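Local coordinates for neuroglobin (Symsagittifera roscoffensis, PDB 4B4Y), which is a two-subunit globin that binds heme and an oxygen molecule, and probably serves as an oxygen carrier, store or sensor associated with the nervous system, at residues E61-H65 with P66-S70; G76-I79 with S80-V84; W133-E136 with K137-W141. All coordinates share one frame; numbering follows the deposited sequence. Where two conformers were deposited one is given.

Interaction 1 of 3, residues E61-H65 with P66-S70; sequences EMRSH and PRFKS. With HEM (protoporphyrin IX containing Fe), chain B.
The imidazole of His-65 and the side chain of Arg-67 run alongside each other, pointing the same way, at the point where the chain turns into helix 66-83. His-65 is the N-cap: its ND1 takes a hydrogen bond from the backbone N of Arg-67 at 2.6 Å, the donor lying 32° out of the ring plane. The histidine was modelled in two positions, so this short distance and the ring's contacts are uncertain. One turn on, the backbone N of Lys-69 bonds to the O of His-65 at 3.1 Å. Arg-67 turns its CG away from its own carbonyl carbon (chi1 -68°) and then runs extended. Its CB and CG both brush the histidine ring, CG lying 3.3 Å from His-65 CE1. CD passes the same atom more loosely, and NE donates to Ser-98 OG of the second subunit. At the tip, the guanidinium meets edge-on a propionate of the second subunit's heme (chain B): Arg-67 NH1 donates a hydrogen bond to heme O1A at 3.0 Å, and Arg-67 NH2 a second to the same O1A at 2.9 Å. The Phe-68 ring, with CG opposite the backbone N (chi1 -178°), packs against the type I turn of residues 62-65. Arg-63 CA sits over the centre of one face, a CH-pi contact 3.6 Å from the ring centroid, and Arg-63 CG touches Phe-68 CE1 at 3.5 Å. An alanine in place of this phenylalanine would probably leave Arg-63 CA without the face it rests on and open a gap between the turn and helix 28-42. The guanidinium of Arg-63 goes elsewhere, to Asp-34 and Gln-37. The corner thus joins helix 59-62 to helix 66-83, with Phe-68 packed on Leu-36 and Met-40 of helix 28-42.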
loop_
_atom_site.group_PDB
_atom_site.type_symbol
_atom_site.label_atom_id
_atom_site.label_comp_id
_atom_site.label_asym_id
_atom_site.label_seq_id
_atom_site.Cartn_x
_atom_site.Cartn_y
_atom_site.Cartn_z
ATOM N N GLU A 61 -1.322 17.570 -8.444
ATOM C CA GLU A 61 -2.605 17.408 -7.778
ATOM C C GLU A 61 -2.519 16.309 -6.690
ATOM O O GLU A 61 -3.129 16.484 -5.655
ATOM C CB GLU A 61 -3.736 17.116 -8.771
ATOM C CG GLU A 61 -4.144 18.373 -9.528
ATOM C CD GLU A 61 -4.938 18.061 -10.792
ATOM O OE1 GLU A 61 -4.974 16.886 -11.264
ATOM O OE2 GLU A 61 -5.529 19.020 -11.297
ATOM N N MET A 62 -1.736 15.236 -6.924
ATOM C CA MET A 62 -1.609 14.145 -5.953
ATOM C C MET A 62 -0.953 14.639 -4.691
ATOM O O MET A 62 -1.270 14.190 -3.581
ATOM C CB MET A 62 -0.771 12.949 -6.499
ATOM C CG MET A 62 -1.449 12.066 -7.423
ATOM S SD MET A 62 -2.989 11.331 -6.799
ATOM C CE MET A 62 -2.597 10.663 -5.211
ATOM N N ARG A 63 -0.037 15.582 -4.830
ATOM C CA ARG A 63 0.657 16.103 -3.634
ATOM C C ARG A 63 -0.256 16.510 -2.469
ATOM O O ARG A 63 0.184 16.440 -1.303
ATOM C CB ARG A 63 1.628 17.270 -3.987
ATOM C CG ARG A 63 2.705 17.585 -2.882
ATOM C CD ARG A 63 3.680 18.533 -3.400
ATOM N NE ARG A 63 4.516 19.092 -2.371
ATOM C CZ ARG A 63 5.761 19.481 -2.571
ATOM N NH1 ARG A 63 6.333 19.379 -3.802
ATOM N NH2 ARG A 63 6.459 19.915 -1.530
ATOM N N SER A 64 -1.476 16.984 -2.757
ATOM C CA SER A 64 -2.420 17.375 -1.680
ATOM C C SER A 64 -2.982 16.129 -0.988
ATOM O O SER A 64 -3.490 16.252 0.108
ATOM C CB SER A 64 -3.700 18.096 -2.213
ATOM O OG SER A 64 -3.457 18.820 -3.394
ATOM N N HIS A 65 -3.018 14.966 -1.656
ATOM C CA HIS A 65 -3.687 13.791 -1.087
ATOM C C HIS A 65 -2.979 13.253 0.150
ATOM O O HIS A 65 -1.767 13.039 0.146
ATOM C CB HIS A 65 -3.831 12.621 -2.075
ATOM C CG HIS A 65 -4.713 11.519 -1.559
ATOM N ND1 HIS A 65 -4.603 11.010 -0.284
ATOM C CD2 HIS A 65 -5.716 10.823 -2.146
ATOM C CE1 HIS A 65 -5.518 10.084 -0.091
ATOM N NE2 HIS A 65 -6.200 9.946 -1.207
ATOM N N PRO A 66 -3.743 12.958 1.208
ATOM C CA PRO A 66 -3.123 12.302 2.407
ATOM C C PRO A 66 -2.275 11.059 2.133
ATOM O O PRO A 66 -1.307 10.863 2.834
ATOM C CB PRO A 66 -4.363 11.936 3.306
ATOM C CG PRO A 66 -5.369 13.071 2.925
ATOM C CD PRO A 66 -5.217 13.123 1.367
ATOM N N ARG A 67 -2.625 10.225 1.169
ATOM C CA ARG A 67 -1.800 9.060 0.822
ATOM C C ARG A 67 -0.435 9.394 0.096
ATOM O O ARG A 67 0.537 8.699 0.266
ATOM C CB ARG A 67 -2.641 8.088 0.000
ATOM C CG ARG A 67 -3.731 7.497 0.926
ATOM C CD ARG A 67 -4.428 6.338 0.335
ATOM N NE ARG A 67 -5.510 5.772 1.169
ATOM C CZ ARG A 67 -5.405 4.665 1.936
ATOM N NH1 ARG A 67 -4.235 3.984 2.053
ATOM N NH2 ARG A 67 -6.502 4.249 2.602
ATOM N N PHE A 68 -0.380 10.476 -0.665
ATOM C CA PHE A 68 0.889 10.991 -1.138
ATOM C C PHE A 68 1.711 11.463 0.064
ATOM O O PHE A 68 2.865 11.111 0.198
ATOM C CB PHE A 68 0.645 12.192 -2.091
ATOM C CG PHE A 68 1.892 12.766 -2.668
ATOM C CD1 PHE A 68 2.674 13.664 -1.919
ATOM C CD2 PHE A 68 2.262 12.473 -3.995
ATOM C CE1 PHE A 68 3.851 14.286 -2.522
ATOM C CE2 PHE A 68 3.414 13.102 -4.584
ATOM C CZ PHE A 68 4.217 14.007 -3.844
ATOM N N LYS A 69 1.104 12.252 0.951
ATOM C CA LYS A 69 1.888 12.837 2.046
ATOM C C LYS A 69 2.465 11.731 2.945
ATOM O O LYS A 69 3.665 11.725 3.349
ATOM C CB LYS A 69 1.042 13.862 2.833
ATOM C CG LYS A 69 0.392 14.962 1.864
ATOM C CD LYS A 69 -0.140 16.269 2.583
ATOM C CE LYS A 69 -1.565 16.170 3.121
ATOM N NZ LYS A 69 -1.660 15.751 4.611
ATOM N N SER A 70 1.610 10.764 3.226
ATOM C CA SER A 70 1.960 9.660 4.095
ATOM C C SER A 70 3.021 8.764 3.411
ATOM O O SER A 70 4.045 8.356 4.028
ATOM C CB SER A 70 0.640 8.930 4.449
ATOM O OG SER A 70 0.943 7.581 4.829
HETATM C CHA HEM B . -6.725 -1.691 -1.123
HETATM C CHB HEM B . -11.137 -2.989 0.280
HETATM C CHC HEM B . -11.504 -5.736 -3.755
HETATM C CHD HEM B . -6.778 -5.274 -4.472
HETATM C C1A HEM B . -7.888 -1.784 -0.397
HETATM C C2A HEM B . -8.252 -0.987 0.727
HETATM C C3A HEM B . -9.450 -1.346 1.118
HETATM C C4A HEM B . -9.917 -2.332 0.221
HETATM C CMA HEM B . -10.304 -0.766 2.298
HETATM C CAA HEM B . -7.326 0.115 1.345
HETATM C CBA HEM B . -6.596 -0.498 2.519
HETATM C CGA HEM B . -5.475 0.388 3.023
HETATM O O1A HEM B . -5.596 1.600 3.158
HETATM O O2A HEM B . -4.380 -0.145 3.299
HETATM C C1B HEM B . -11.672 -3.832 -0.718
HETATM C C2B HEM B . -13.037 -4.330 -0.802
HETATM C C3B HEM B . -13.154 -5.046 -1.907
HETATM C C4B HEM B . -11.851 -5.081 -2.549
HETATM C CMB HEM B . -14.125 -3.980 0.249
HETATM C CAB HEM B . -14.402 -5.810 -2.395
HETATM C CBB HEM B . -15.462 -5.131 -2.844
HETATM C C1C HEM B . -10.227 -5.918 -4.242
HETATM C C2C HEM B . -9.781 -6.940 -5.209
HETATM C C3C HEM B . -8.471 -6.864 -5.331
HETATM C C4C HEM B . -8.053 -5.774 -4.499
HETATM C CMC HEM B . -10.685 -7.998 -5.892
HETATM C CAC HEM B . -7.562 -7.736 -6.280
HETATM C CBC HEM B . -6.324 -8.020 -5.861
HETATM C C1D HEM B . -6.351 -4.140 -3.805
HETATM C C2D HEM B . -5.091 -3.407 -4.009
HETATM C C3D HEM B . -5.159 -2.358 -2.969
HETATM C C4D HEM B . -6.363 -2.518 -2.186
HETATM C CMD HEM B . -3.917 -3.660 -4.959
HETATM C CAD HEM B . -4.074 -1.353 -2.588
HETATM C CBD HEM B . -4.096 -2.727 -1.824
HETATM C CGD HEM B . -3.003 -2.562 -0.949
HETATM O O1D HEM B . -2.626 -3.614 -0.393
HETATM O O2D HEM B . -2.592 -1.352 -0.963
HETATM N NA HEM B . -8.932 -2.575 -0.679
HETATM N NB HEM B . -11.017 -4.300 -1.791
HETATM N NC HEM B . -9.144 -5.250 -3.824
HETATM N ND HEM B . -7.065 -3.512 -2.789
HETATM FE FE HEM B . -9.005 -3.858 -2.279
#

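Interaction 2 of 3, residues G76-I79 with S80-V84; sequences GKVI and SDCLV. With HEM (protoporphyrin IX containing Fe), chain C.
Lys-77 and Asp-81, one helical turn apart, form a salt bridge at the more exposed side of the helix. Lys-77 NZ donates to the syn lone pair of Asp-81 OD1 at 2.7 Å, while OD2 lies 3.2 Å from the same NZ. Lys-77 CG points away from the backbone N (chi1 -179°), and the chain bends at chi2 and again at chi4, bringing the amine back toward the carboxylate. Backbone bonds make up the second group. The N of Ser-80 donates to Gly-76 O at 2.9 Å, Asp-81 N to Lys-77 O, and Leu-83 N to Ile-79 O. Cys-82 N bonds to Val-78 O and, weakly, to Ile-79 O. Gly-76 O has a second donor in the hydroxyl of Tyr-28. The i to i+4 bonds belong to helix 66-83, which corresponds to helix E of the globin fold and carries His-71 and Ile-75 of the oxygen pocket just before this segment. The apolar contacts split between heme and protein. Val-78 and Ile-79 line the pocket of the chain C heme: Val-78 CG2 touches its methyl CMA at 3.7 Å, and Ile-79 CG1 reaches methyl CMB at 4.0 Å. The other branch of Ile-79, CG2, turns along the helix and lies beside Leu-83, 3.7 Å from its CD1. Leu-83 in turn packs on Ala-144 and Ile-148 of helix 135-153.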
loop_
_atom_site.group_PDB
_atom_site.type_symbol
_atom_site.label_atom_id
_atom_site.label_comp_id
_atom_site.label_asym_id
_atom_site.label_seq_id
_atom_site.Cartn_x
_atom_site.Cartn_y
_atom_site.Cartn_z
ATOM N N GLY A 76 10.711 9.052 3.496
ATOM C CA GLY A 76 11.504 10.115 4.082
ATOM C C GLY A 76 12.221 9.664 5.366
ATOM O O GLY A 76 13.409 9.997 5.585
ATOM N N LYS A 77 11.551 8.817 6.145
ATOM C CA LYS A 77 12.091 8.279 7.399
ATOM C C LYS A 77 13.164 7.254 7.233
ATOM O O LYS A 77 14.229 7.329 7.888
ATOM C CB LYS A 77 10.867 7.670 8.188
ATOM C CG LYS A 77 11.193 7.079 9.542
ATOM C CD LYS A 77 11.738 8.136 10.504
ATOM C CE LYS A 77 11.841 7.539 11.963
ATOM N NZ LYS A 77 13.224 7.651 12.544
ATOM N N VAL A 78 12.926 6.249 6.386
ATOM C CA VAL A 78 13.988 5.312 5.979
ATOM C C VAL A 78 15.198 6.024 5.419
ATOM O O VAL A 78 16.347 5.761 5.785
ATOM C CB VAL A 78 13.463 4.257 4.912
ATOM C CG1 VAL A 78 14.619 3.480 4.379
ATOM C CG2 VAL A 78 12.480 3.302 5.608
ATOM N N ILE A 79 14.987 6.979 4.526
ATOM C CA ILE A 79 16.180 7.662 3.986
ATOM C C ILE A 79 16.932 8.422 5.161
ATOM O O ILE A 79 18.123 8.405 5.248
ATOM C CB ILE A 79 15.740 8.651 2.891
ATOM C CG1 ILE A 79 15.292 7.892 1.587
ATOM C CG2 ILE A 79 16.758 9.686 2.682
ATOM C CD1 ILE A 79 14.475 8.811 0.608
ATOM N N SER A 80 16.211 9.195 5.928
ATOM C CA SER A 80 16.795 9.953 7.081
ATOM C C SER A 80 17.564 9.102 8.062
ATOM O O SER A 80 18.737 9.356 8.349
ATOM C CB SER A 80 15.695 10.654 7.883
ATOM O OG SER A 80 16.510 11.491 8.637
ATOM N N ASP A 81 16.965 7.963 8.412
ATOM C CA ASP A 81 17.608 7.074 9.317
ATOM C C ASP A 81 18.839 6.473 8.708
ATOM O O ASP A 81 19.774 6.031 9.453
ATOM C CB ASP A 81 16.669 5.908 9.630
ATOM C CG ASP A 81 15.634 6.242 10.686
ATOM O OD1 ASP A 81 15.619 7.362 11.270
ATOM O OD2 ASP A 81 14.773 5.368 10.829
ATOM N N CYS A 82 18.842 6.277 7.387
ATOM C CA CYS A 82 20.052 5.637 6.839
ATOM C C CYS A 82 21.155 6.706 6.733
ATOM O O CYS A 82 22.339 6.399 7.019
ATOM C CB CYS A 82 19.873 5.015 5.454
ATOM S SG CYS A 82 18.839 3.634 5.352
ATOM N N LEU A 83 20.780 7.919 6.313
ATOM C CA LEU A 83 21.762 8.969 5.933
ATOM C C LEU A 83 22.608 9.373 7.161
ATOM O O LEU A 83 23.812 9.695 7.077
ATOM C CB LEU A 83 21.033 10.215 5.417
ATOM C CG LEU A 83 20.333 10.221 3.986
ATOM C CD1 LEU A 83 19.739 11.679 3.716
ATOM C CD2 LEU A 83 21.392 9.884 3.004
ATOM N N VAL A 84 21.964 9.276 8.310
ATOM C CA VAL A 84 22.490 9.833 9.504
ATOM C C VAL A 84 23.494 8.820 10.092
ATOM O O VAL A 84 24.377 9.150 10.820
ATOM C CB VAL A 84 21.230 10.313 10.283
ATOM C CG1 VAL A 84 20.836 9.489 11.488
ATOM C CG2 VAL A 84 21.158 11.775 10.289
HETATM C CHA HEM C . 6.917 1.090 -0.562
HETATM C CHB HEM C . 11.041 3.290 0.565
HETATM C CHC HEM C . 12.400 2.927 -4.123
HETATM C CHD HEM C . 7.892 1.783 -5.319
HETATM C C1A HEM C . 7.915 1.699 0.159
HETATM C C2A HEM C . 7.990 1.809 1.579
HETATM C C3A HEM C . 9.108 2.418 1.888
HETATM C C4A HEM C . 9.813 2.656 0.688
HETATM C CMA HEM C . 9.665 2.766 3.312
HETATM C CAA HEM C . 6.883 1.273 2.549
HETATM C CBA HEM C . 5.979 2.432 2.905
HETATM C CGA HEM C . 4.720 1.978 3.616
HETATM O O1A HEM C . 4.724 1.130 4.500
HETATM O O2A HEM C . 3.633 2.488 3.272
HETATM C C1B HEM C . 11.823 3.360 -0.608
HETATM C C2B HEM C . 13.209 3.791 -0.710
HETATM C C3B HEM C . 13.595 3.664 -1.968
HETATM C C4B HEM C . 12.453 3.197 -2.735
HETATM C CMB HEM C . 14.038 4.254 0.519
HETATM C CAB HEM C . 14.966 4.042 -2.565
HETATM C CBB HEM C . 16.043 3.309 -2.268
HETATM C C1C HEM C . 11.263 2.674 -4.860
HETATM C C2C HEM C . 11.093 2.831 -6.317
HETATM C C3C HEM C . 9.831 2.602 -6.623
HETATM C C4C HEM C . 9.179 2.246 -5.397
HETATM C CMC HEM C . 12.188 3.290 -7.313
HETATM C CAC HEM C . 9.195 2.622 -8.066
HETATM C CBC HEM C . 7.921 3.017 -8.175
HETATM C C1D HEM C . 7.261 1.290 -4.192
HETATM C C2D HEM C . 6.018 0.502 -4.138
HETATM C C3D HEM C . 5.802 0.343 -2.684
HETATM C C4D HEM C . 6.834 1.042 -1.953
HETATM C CMD HEM C . 5.078 0.022 -5.248
HETATM C CAD HEM C . 4.595 -0.277 -1.985
HETATM C CBD HEM C . 4.561 1.270 -2.263
HETATM C CGD HEM C . 3.307 1.611 -1.719
HETATM O O1D HEM C . 2.902 2.750 -2.033
HETATM O O2D HEM C . 2.822 0.633 -1.055
HETATM N NA HEM C . 9.048 2.211 -0.340
HETATM N NB HEM C . 11.430 3.006 -1.841
HETATM N NC HEM C . 10.073 2.339 -4.343
HETATM N ND HEM C . 7.711 1.487 -2.890
HETATM FE FE HEM C . 9.530 2.214 -2.335
#

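Interaction 3 of 3, residues W133-E136 with K137-W141; sequences WSEE and KKEAW
Lys-137 meets both Ser-134 and Trp-133 as the chain winds into helix 135-153. From its backbone N a hydrogen bond runs to the OG of Ser-134, the N-cap residue, at 3.0 Å, and the bond is nearly straight, 168° at the hydrogen. The OG is placed for this by sitting between the serine's own backbone N and carbonyl carbon (chi1 70°). Lys-137 CB lies over one face of the Trp-133 ring, a CH-pi contact 4.0 Å from the centroid of the six-membered ring, off centre toward the rim. The chain of Lys-137 leads on past CE3, and its NZ forms salt bridges with Asp-20 and Glu-19. At Lys-138 the backbone N bonds to Ser-134 O at 2.9 Å, the first full turn of the helix. The CA of Lys-138 is 3.4 Å from Trp-133 CZ2, and its CB meets the same ring carbon, so the indole lies against the backbone of the first turn. Glu-139 bonds through its N to Glu-135 O. Its carboxylate comes within 4.2 Å of the one on Glu-135, OE2 to OE2, a proximity of like charges that their exposed position probably softens. Ala-140 continues the ladder to Glu-136 O. Trp-141 closes the walk: its CD1 touches Trp-133 CH2 at 3.7 Å, at the edge of the Trp-133 ring, and the two ring planes are inclined at 44°. Its NE1 bonds to Asp-20, so this one acid serves both Lys-137 and Trp-141. In a globin this helix corresponds to H, and its start packs on helix 11-24, where Trp-141 touches Ile-17 and Leu-24, and on helix 111-127, where both indoles meet Val-124.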
loop_
_atom_site.group_PDB
_atom_site.type_symbol
_atom_site.label_atom_id
_atom_site.label_comp_id
_atom_site.label_asym_id
_atom_site.label_seq_id
_atom_site.Cartn_x
_atom_site.Cartn_y
_atom_site.Cartn_z
ATOM N N TRP A 133 27.879 23.119 -2.853
ATOM C CA TRP A 133 27.745 21.833 -3.567
ATOM C C TRP A 133 29.043 21.523 -4.286
ATOM O O TRP A 133 29.692 22.434 -4.770
ATOM C CB TRP A 133 26.518 21.884 -4.526
ATOM C CG TRP A 133 26.305 20.539 -5.179
ATOM C CD1 TRP A 133 26.513 20.233 -6.492
ATOM C CD2 TRP A 133 25.888 19.325 -4.547
ATOM N NE1 TRP A 133 26.220 18.934 -6.723
ATOM C CE2 TRP A 133 25.830 18.343 -5.543
ATOM C CE3 TRP A 133 25.455 19.007 -3.265
ATOM C CZ2 TRP A 133 25.404 17.011 -5.289
ATOM C CZ3 TRP A 133 25.086 17.727 -2.997
ATOM C CH2 TRP A 133 25.078 16.709 -4.020
ATOM N N SER A 134 29.448 20.263 -4.412
ATOM C CA SER A 134 30.738 20.025 -4.995
ATOM C C SER A 134 30.712 18.643 -5.563
ATOM O O SER A 134 29.853 17.829 -5.210
ATOM C CB SER A 134 31.848 20.076 -3.868
ATOM O OG SER A 134 31.696 18.924 -3.023
ATOM N N GLU A 135 31.710 18.323 -6.357
ATOM C CA GLU A 135 31.854 16.995 -6.887
ATOM C C GLU A 135 31.916 15.909 -5.811
ATOM O O GLU A 135 31.320 14.794 -5.994
ATOM C CB GLU A 135 33.122 16.889 -7.768
ATOM C CG GLU A 135 33.297 15.471 -8.411
ATOM C CD GLU A 135 34.601 15.288 -9.292
ATOM O OE1 GLU A 135 35.483 16.176 -9.420
ATOM O OE2 GLU A 135 34.726 14.207 -9.849
ATOM N N GLU A 136 32.670 16.183 -4.731
ATOM C CA GLU A 136 32.803 15.236 -3.605
ATOM C C GLU A 136 31.475 15.032 -2.916
ATOM O O GLU A 136 31.191 13.940 -2.536
ATOM C CB GLU A 136 33.822 15.744 -2.511
ATOM C CG GLU A 136 35.278 15.717 -2.987
ATOM C CD GLU A 136 35.760 17.004 -3.797
ATOM O OE1 GLU A 136 35.015 18.031 -3.988
ATOM O OE2 GLU A 136 36.936 16.939 -4.262
ATOM N N LYS A 137 30.691 16.084 -2.735
ATOM C CA LYS A 137 29.343 15.869 -2.178
ATOM C C LYS A 137 28.505 15.012 -3.135
ATOM O O LYS A 137 27.818 14.043 -2.700
ATOM C CB LYS A 137 28.596 17.175 -1.907
ATOM C CG LYS A 137 28.991 17.880 -0.607
ATOM C CD LYS A 137 28.180 19.146 -0.398
ATOM C CE LYS A 137 28.701 20.029 0.795
ATOM N NZ LYS A 137 28.197 19.160 1.860
ATOM N N LYS A 138 28.623 15.314 -4.435
ATOM C CA LYS A 138 27.826 14.558 -5.419
ATOM C C LYS A 138 28.116 13.081 -5.257
ATOM O O LYS A 138 27.181 12.279 -5.135
ATOM C CB LYS A 138 28.050 15.019 -6.884
ATOM C CG LYS A 138 27.395 14.054 -7.865
ATOM C CD LYS A 138 27.503 14.487 -9.351
ATOM C CE LYS A 138 28.960 14.683 -9.783
ATOM N NZ LYS A 138 29.207 14.328 -11.170
ATOM N N GLU A 139 29.402 12.715 -5.186
ATOM C CA GLU A 139 29.794 11.302 -5.047
ATOM C C GLU A 139 29.373 10.755 -3.680
ATOM O O GLU A 139 28.991 9.579 -3.588
ATOM C CB GLU A 139 31.354 11.127 -5.091
ATOM C CG GLU A 139 32.055 11.016 -6.385
ATOM C CD GLU A 139 33.554 10.621 -6.182
ATOM O OE1 GLU A 139 33.868 9.585 -5.481
ATOM O OE2 GLU A 139 34.406 11.367 -6.742
ATOM N N ALA A 140 29.454 11.556 -2.615
ATOM C CA ALA A 140 28.989 11.052 -1.292
ATOM C C ALA A 140 27.457 10.695 -1.345
ATOM O O ALA A 140 27.020 9.593 -0.908
ATOM C CB ALA A 140 29.253 12.111 -0.154
ATOM N N TRP A 141 26.656 11.606 -1.897
ATOM C CA TRP A 141 25.181 11.316 -2.045
ATOM C C TRP A 141 24.894 10.138 -2.933
ATOM O O TRP A 141 24.090 9.284 -2.594
ATOM C CB TRP A 141 24.502 12.539 -2.569
ATOM C CG TRP A 141 24.204 13.470 -1.515
ATOM C CD1 TRP A 141 24.986 14.525 -1.080
ATOM C CD2 TRP A 141 23.011 13.476 -0.717
ATOM N NE1 TRP A 141 24.298 15.229 -0.098
ATOM C CE2 TRP A 141 23.128 14.548 0.191
ATOM C CE3 TRP A 141 21.917 12.578 -0.589
ATOM C CZ2 TRP A 141 22.167 14.810 1.145
ATOM C CZ3 TRP A 141 20.899 12.877 0.369
ATOM C CH2 TRP A 141 21.057 13.990 1.230
#

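The three local contacts follow one another along the chain. Interactions 1 and 2 share helix 66-83, the first at its start and the second near its end, with centres about 20 Å apart and no touch between them. Interaction 3 begins helix 135-153, with its centre about 31 Å from that of interaction 1, on the opposite side of the chain's centre. Interactions 2 and 3 do meet: Leu-83 CD1 packs on Trp-141 CH2 at 3.6 Å, where helices 66-83 and 135-153 come together. Helix 66-83 thus runs from the subunit interface, where it reaches the partner's heme, past its own heme, to the packing against helix 135-153.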